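Local coordinates for serine-rich secreted cell wall anchored (LPXTG-motif ) protein (Lactobacillus reuteri ATCC 53608, PDB 5NXK) that probably mediates bacterial adhesion in the gut, as a secreted, cell-wall-anchored serine-rich repeat adhesin with a pectate lyase-like beta-solenoid fold, at residues 187-192 with 253-258; 248-253 with 263-268. All coordinates share one frame; numbering follows the deposited sequence.

Interaction 1. Residues 187-192 with 253-258; sequences DMWLLT and IPQLEN
W189 and L191, on strand 186-191 in one parallel sheet wall of the beta-solenoid, meet Q255 from the loop that follows strand 248-252. The backbones stay well apart, the CA atoms of L191 and Q255 being 9.2 Å from each other, and the two segments bury only 93 Å² between them. No hydrogen bond crosses the contact; it rests on van der Waals touch around a single glutamine side chain. The amide nitrogen NE2 of Q255 lies 3.8 Å from CZ2 of W189, at the rim of the indole and near its plane. Ring and amide planes are 89° apart, which excludes a face-to-face stack. The same NE2 is 3.9 Å from CD1 of L191, and CG of Q255 comes within 4.1 Å of that methyl, as the two side chains cross at about a right angle. The glutamine chain is bent at its second torsion (chi2 -80°), which swings the amide over toward the indole rim.

In the coil order of this pectate lyase-like fold, strand 221-226 lies between strands 186-191 and 248-252, so the 253-258 loop reaches back past one whole coil to touch its partner. D226 of that intervening strand touches both L191 and Q255, and its OD2 accepts a hydrogen bond from NE1 of W189. NE2 of Q255 is hydrogen-bonded to the carbonyl O of R153, so its approach to carbon atoms does not leave it without a polar partner. The indole is also packed among aromatic rings: Y164 meets it edge-to-face, while the ring of H152 meets it with planes inclined at about 65°. P155 adds a further touch to Q255.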
loop_
_atom_site.group_PDB
_atom_site.type_symbol
_atom_site.label_atom_id
_atom_site.label_comp_id
_atom_site.label_asym_id
_atom_site.label_seq_id
_atom_site.Cartn_x
_atom_site.Cartn_y
_atom_site.Cartn_z
ATOM N N ASP A 187 4.261 7.020 -4.169
ATOM C CA ASP A 187 3.648 5.732 -4.516
ATOM C C ASP A 187 3.398 4.877 -3.266
ATOM O O ASP A 187 2.319 4.312 -3.100
ATOM C CB ASP A 187 4.511 4.943 -5.507
ATOM C CG ASP A 187 4.688 5.651 -6.860
ATOM O OD1 ASP A 187 3.873 6.535 -7.214
ATOM O OD2 ASP A 187 5.654 5.306 -7.580
ATOM N N MET A 188 4.400 4.780 -2.392
ATOM C CA MET A 188 4.270 3.996 -1.153
ATOM C C MET A 188 4.821 4.804 0.005
ATOM O O MET A 188 6.004 5.132 0.015
ATOM C CB MET A 188 5.033 2.677 -1.238
ATOM C CG MET A 188 4.514 1.681 -2.261
ATOM S SD MET A 188 5.610 0.232 -2.318
ATOM C CE MET A 188 4.704 -0.827 -3.444
ATOM N N TRP A 189 3.979 5.117 0.982
ATOM C CA TRP A 189 4.428 5.853 2.147
ATOM C C TRP A 189 4.190 4.993 3.376
ATOM O O TRP A 189 3.048 4.744 3.754
ATOM C CB TRP A 189 3.684 7.191 2.287
ATOM C CG TRP A 189 4.306 8.128 3.279
ATOM C CD1 TRP A 189 5.359 7.865 4.108
ATOM C CD2 TRP A 189 3.942 9.498 3.520
ATOM N NE1 TRP A 189 5.664 8.974 4.851
ATOM C CE2 TRP A 189 4.814 9.990 4.508
ATOM C CE3 TRP A 189 2.960 10.349 2.997
ATOM C CZ2 TRP A 189 4.735 11.300 4.988
ATOM C CZ3 TRP A 189 2.889 11.649 3.471
ATOM C CH2 TRP A 189 3.769 12.112 4.455
ATOM N N LEU A 190 5.278 4.542 3.992
ATOM C CA LEU A 190 5.201 3.710 5.183
ATOM C C LEU A 190 5.773 4.520 6.331
ATOM O O LEU A 190 6.957 4.860 6.337
ATOM C CB LEU A 190 5.960 2.395 5.011
ATOM C CG LEU A 190 5.515 1.441 3.889
ATOM C CD1 LEU A 190 6.147 1.802 2.543
ATOM C CD2 LEU A 190 5.797 -0.021 4.256
ATOM N N LEU A 191 4.911 4.841 7.287
ATOM C CA LEU A 191 5.259 5.719 8.398
ATOM C C LEU A 191 4.818 5.083 9.717
ATOM O O LEU A 191 3.741 4.491 9.792
ATOM C CB LEU A 191 4.589 7.096 8.213
ATOM C CG LEU A 191 4.805 8.213 9.246
ATOM C CD1 LEU A 191 4.831 9.593 8.553
ATOM C CD2 LEU A 191 3.727 8.177 10.354
ATOM N N THR A 192 5.638 5.197 10.752
ATOM C CA THR A 192 5.164 4.865 12.092
ATOM C C THR A 192 5.239 6.118 12.947
ATOM O O THR A 192 6.111 6.954 12.770
ATOM C CB THR A 192 5.980 3.727 12.752
ATOM O OG1 THR A 192 7.292 4.209 13.086
ATOM C CG2 THR A 192 6.123 2.538 11.798
ATOM N N ILE A 253 14.255 9.891 5.385
ATOM C CA ILE A 253 14.585 11.133 6.069
ATOM C C ILE A 253 13.594 11.306 7.218
ATOM O O ILE A 253 12.383 11.297 6.991
ATOM C CB ILE A 253 14.521 12.355 5.104
ATOM C CG1 ILE A 253 15.609 12.250 4.020
ATOM C CG2 ILE A 253 14.695 13.658 5.871
ATOM C CD1 ILE A 253 15.572 13.415 2.987
ATOM N N PRO A 254 14.096 11.420 8.457
ATOM C CA PRO A 254 13.172 11.500 9.601
ATOM C C PRO A 254 12.215 12.695 9.504
ATOM O O PRO A 254 12.604 13.763 9.026
ATOM C CB PRO A 254 14.106 11.635 10.805
ATOM C CG PRO A 254 15.422 11.004 10.345
ATOM C CD PRO A 254 15.511 11.347 8.873
ATOM N N GLN A 255 10.969 12.490 9.924
ATOM C CA GLN A 255 9.933 13.523 9.876
ATOM C C GLN A 255 10.195 14.660 10.869
ATOM O O GLN A 255 9.724 15.784 10.677
ATOM C CB GLN A 255 8.562 12.897 10.153
ATOM C CG GLN A 255 8.022 12.094 8.985
ATOM C CD GLN A 255 7.399 12.975 7.912
ATOM O OE1 GLN A 255 8.082 13.407 6.977
ATOM N NE2 GLN A 255 6.087 13.212 8.018
ATOM N N LEU A 256 10.931 14.344 11.935
ATOM C CA LEU A 256 11.208 15.278 13.037
ATOM C C LEU A 256 12.646 15.134 13.530
ATOM O O LEU A 256 13.298 14.129 13.254
ATOM C CB LEU A 256 10.259 15.051 14.206
ATOM C CG LEU A 256 8.755 15.108 13.935
ATOM C CD1 LEU A 256 8.025 14.608 15.155
ATOM C CD2 LEU A 256 8.316 16.516 13.559
ATOM N N GLU A 257 13.120 16.130 14.277
ATOM C CA GLU A 257 14.484 16.154 14.827
ATOM C C GLU A 257 14.764 15.135 15.944
ATOM O O GLU A 257 15.918 14.778 16.179
ATOM C CB GLU A 257 14.795 17.552 15.382
ATOM C CG GLU A 257 14.897 18.666 14.363
ATOM C CD GLU A 257 15.955 18.409 13.306
ATOM O OE1 GLU A 257 17.096 18.055 13.684
ATOM O OE2 GLU A 257 15.651 18.568 12.103
ATOM N N ASN A 258 13.732 14.672 16.644
ATOM C CA ASN A 258 13.977 13.749 17.757
ATOM C C ASN A 258 13.846 12.280 17.359
ATOM O O ASN A 258 13.547 11.430 18.198
ATOM C CB ASN A 258 13.013 14.036 18.910
ATOM C CG ASN A 258 11.556 13.880 18.501
ATOM O OD1 ASN A 258 11.233 13.849 17.311
ATOM N ND2 ASN A 258 10.667 13.790 19.490
#

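Interaction 2. Residues 248-253 with 263-268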
loop_
_atom_site.group_PDB
_atom_site.type_symbol
_atom_site.label_atom_id
_atom_site.label_comp_id
_atom_site.label_asym_id
_atom_site.label_seq_id
_atom_site.Cartn_x
_atom_site.Cartn_y
_atom_site.Cartn_z
ATOM N N ASP A 248 13.160 11.333 -5.637
ATOM C CA ASP A 248 13.913 10.184 -5.108
ATOM C C ASP A 248 13.162 8.885 -5.383
ATOM O O ASP A 248 11.943 8.886 -5.446
ATOM C CB ASP A 248 14.156 10.290 -3.590
ATOM C CG ASP A 248 14.723 11.643 -3.153
ATOM O OD1 ASP A 248 15.682 12.153 -3.772
ATOM O OD2 ASP A 248 14.230 12.168 -2.133
ATOM N N ASN A 249 13.871 7.771 -5.540
ATOM C CA ASN A 249 13.157 6.488 -5.636
ATOM C C ASN A 249 12.826 5.944 -4.247
ATOM O O ASN A 249 11.696 5.524 -3.997
ATOM C CB ASN A 249 13.958 5.460 -6.423
ATOM C CG ASN A 249 14.316 5.943 -7.803
ATOM O OD1 ASN A 249 15.495 6.088 -8.134
ATOM N ND2 ASN A 249 13.303 6.215 -8.615
ATOM N N VAL A 250 13.808 5.964 -3.343
ATOM C CA VAL A 250 13.562 5.607 -1.942
ATOM C C VAL A 250 14.063 6.727 -1.055
ATOM O O VAL A 250 15.211 7.170 -1.170
ATOM C CB VAL A 250 14.241 4.286 -1.511
ATOM C CG1 VAL A 250 13.885 3.960 -0.041
ATOM C CG2 VAL A 250 13.833 3.146 -2.435
ATOM N N ARG A 251 13.192 7.191 -0.169
ATOM C CA ARG A 251 13.545 8.287 0.713
ATOM C C ARG A 251 13.471 7.882 2.179
ATOM O O ARG A 251 12.430 7.453 2.652
ATOM C CB ARG A 251 12.619 9.460 0.458
ATOM C CG ARG A 251 12.798 10.661 1.364
ATOM C CD ARG A 251 12.607 11.848 0.443
ATOM N NE ARG A 251 12.482 13.122 1.108
ATOM C CZ ARG A 251 12.892 14.268 0.583
ATOM N NH1 ARG A 251 13.490 14.297 -0.609
ATOM N NH2 ARG A 251 12.719 15.390 1.265
ATOM N N ILE A 252 14.593 8.010 2.884
ATOM C CA ILE A 252 14.626 7.768 4.316
ATOM C C ILE A 252 15.168 9.001 5.021
ATOM O O ILE A 252 16.373 9.141 5.221
ATOM C CB ILE A 252 15.476 6.558 4.670
ATOM C CG1 ILE A 252 15.120 5.382 3.749
ATOM C CG2 ILE A 252 15.268 6.187 6.156
ATOM C CD1 ILE A 252 15.952 4.150 3.975
ATOM N N ILE A 253 14.255 9.891 5.385
ATOM C CA ILE A 253 14.585 11.133 6.069
ATOM C C ILE A 253 13.594 11.306 7.218
ATOM O O ILE A 253 12.383 11.297 6.991
ATOM C CB ILE A 253 14.521 12.355 5.104
ATOM C CG1 ILE A 253 15.609 12.250 4.020
ATOM C CG2 ILE A 253 14.695 13.658 5.871
ATOM C CD1 ILE A 253 15.572 13.415 2.987
ATOM N N GLY A 263 18.218 2.447 8.636
ATOM C CA GLY A 263 17.794 2.137 7.283
ATOM C C GLY A 263 18.642 0.994 6.755
ATOM O O GLY A 263 19.838 0.919 7.018
ATOM N N ASN A 264 18.013 0.084 6.028
ATOM C CA ASN A 264 18.723 -1.031 5.439
ATOM C C ASN A 264 18.087 -1.338 4.080
ATOM O O ASN A 264 16.885 -1.649 3.974
ATOM C CB ASN A 264 18.699 -2.269 6.354
ATOM C CG ASN A 264 19.662 -2.145 7.546
ATOM O OD1 ASN A 264 19.286 -1.632 8.612
ATOM N ND2 ASN A 264 20.904 -2.607 7.371
ATOM N N ILE A 265 18.911 -1.249 3.045
ATOM C CA ILE A 265 18.494 -1.595 1.706
ATOM C C ILE A 265 19.364 -2.763 1.231
ATOM O O ILE A 265 20.592 -2.709 1.293
ATOM C CB ILE A 265 18.603 -0.395 0.775
ATOM C CG1 ILE A 265 17.731 0.756 1.314
ATOM C CG2 ILE A 265 18.226 -0.777 -0.667
ATOM C CD1 ILE A 265 17.829 2.026 0.508
ATOM N N GLU A 266 18.719 -3.839 0.802
ATOM C CA GLU A 266 19.442 -5.046 0.431
ATOM C C GLU A 266 18.981 -5.491 -0.943
ATOM O O GLU A 266 17.802 -5.727 -1.153
ATOM C CB GLU A 266 19.215 -6.158 1.465
ATOM C CG GLU A 266 19.710 -5.807 2.887
ATOM C CD GLU A 266 19.458 -6.908 3.926
ATOM O OE1 GLU A 266 18.277 -7.213 4.208
ATOM O OE2 GLU A 266 20.440 -7.462 4.468
ATOM N N LEU A 267 19.919 -5.599 -1.874
ATOM C CA LEU A 267 19.611 -5.992 -3.244
ATOM C C LEU A 267 20.314 -7.322 -3.493
ATOM O O LEU A 267 21.532 -7.364 -3.644
ATOM C CB LEU A 267 20.075 -4.931 -4.245
ATOM C CG LEU A 267 19.592 -3.487 -4.004
ATOM C CD1 LEU A 267 19.953 -2.551 -5.151
ATOM C CD2 LEU A 267 18.094 -3.447 -3.762
ATOM N N ALA A 268 19.553 -8.404 -3.549
ATOM C CA ALA A 268 20.142 -9.740 -3.496
ATOM C C ALA A 268 20.775 -10.175 -4.810
ATOM O O ALA A 268 20.459 -9.640 -5.872
ATOM C CB ALA A 268 19.069 -10.767 -3.074
#
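V250 and I252 face I265 and G263 across the interior of one solenoid coil, joining strand 248-252 on one wall to strand 261-267 on the next, the arrangement expected of a parallel beta-helix. The apolar contacts come first. CG1 of V250 is 4.4 Å from CD1 of I265, and CD1 of I252 is 4.5 Å from that same methyl, so the end of I265 serves both opposing side chains. I252 has an extended outer chain (chi2 177°), which carries its CD1 far enough inward to lie 4.3 Å from CA of G263. With no side chain at G263, the backbone itself receives this methyl. These are loose van der Waals contacts, all between 4.3 and 4.5 Å: 128 Å² is buried, and no hydrogen bond links the segments. F283 of the next coil touches both V250 and I265, while F233 and L225 of the preceding coil also pack on V250, continuing the apolar core along the solenoid axis.

Polar interactions lie at the corner and on the other side of strand 248-252. The chain turns at N249 and V250, and the N249 amide joins neighbouring coils: its ND2 bonds to OD1 of N222 and its OD1 to ND2 of N282, an asparagine row of the kind known from parallel beta-helices.

The ionic pair belongs to the first segment alone. NH1 of R251 donates to OD2 of D248 at 2.7 Å with an N-H...O angle of 166°, while NH2 has a second salt-bridge partner in D156. The D248 oxygen sits just 5° out of the guanidinium plane, and CD1 of I253 covers one face of that group near its rim.

How the interactions relate
Going from the N terminus, the chain lays down strand 186-191, makes the coil containing strand 221-226, and returns to the same sheet at strand 248-252. Interaction 1 then closes a long loop of 60 intervening residues, tying 253-258 to a strand two coils back. Interaction 2 closes a much shorter one, with nine residues between 248-253 and 263-268, and bridges two sheets within a coil. The segments alternate along the chain, so the contacts cross rather than nest. They share I253, where the strand gives way to the loop, yet their centres are 13 Å apart: one contact runs along the solenoid, the other spans its interior.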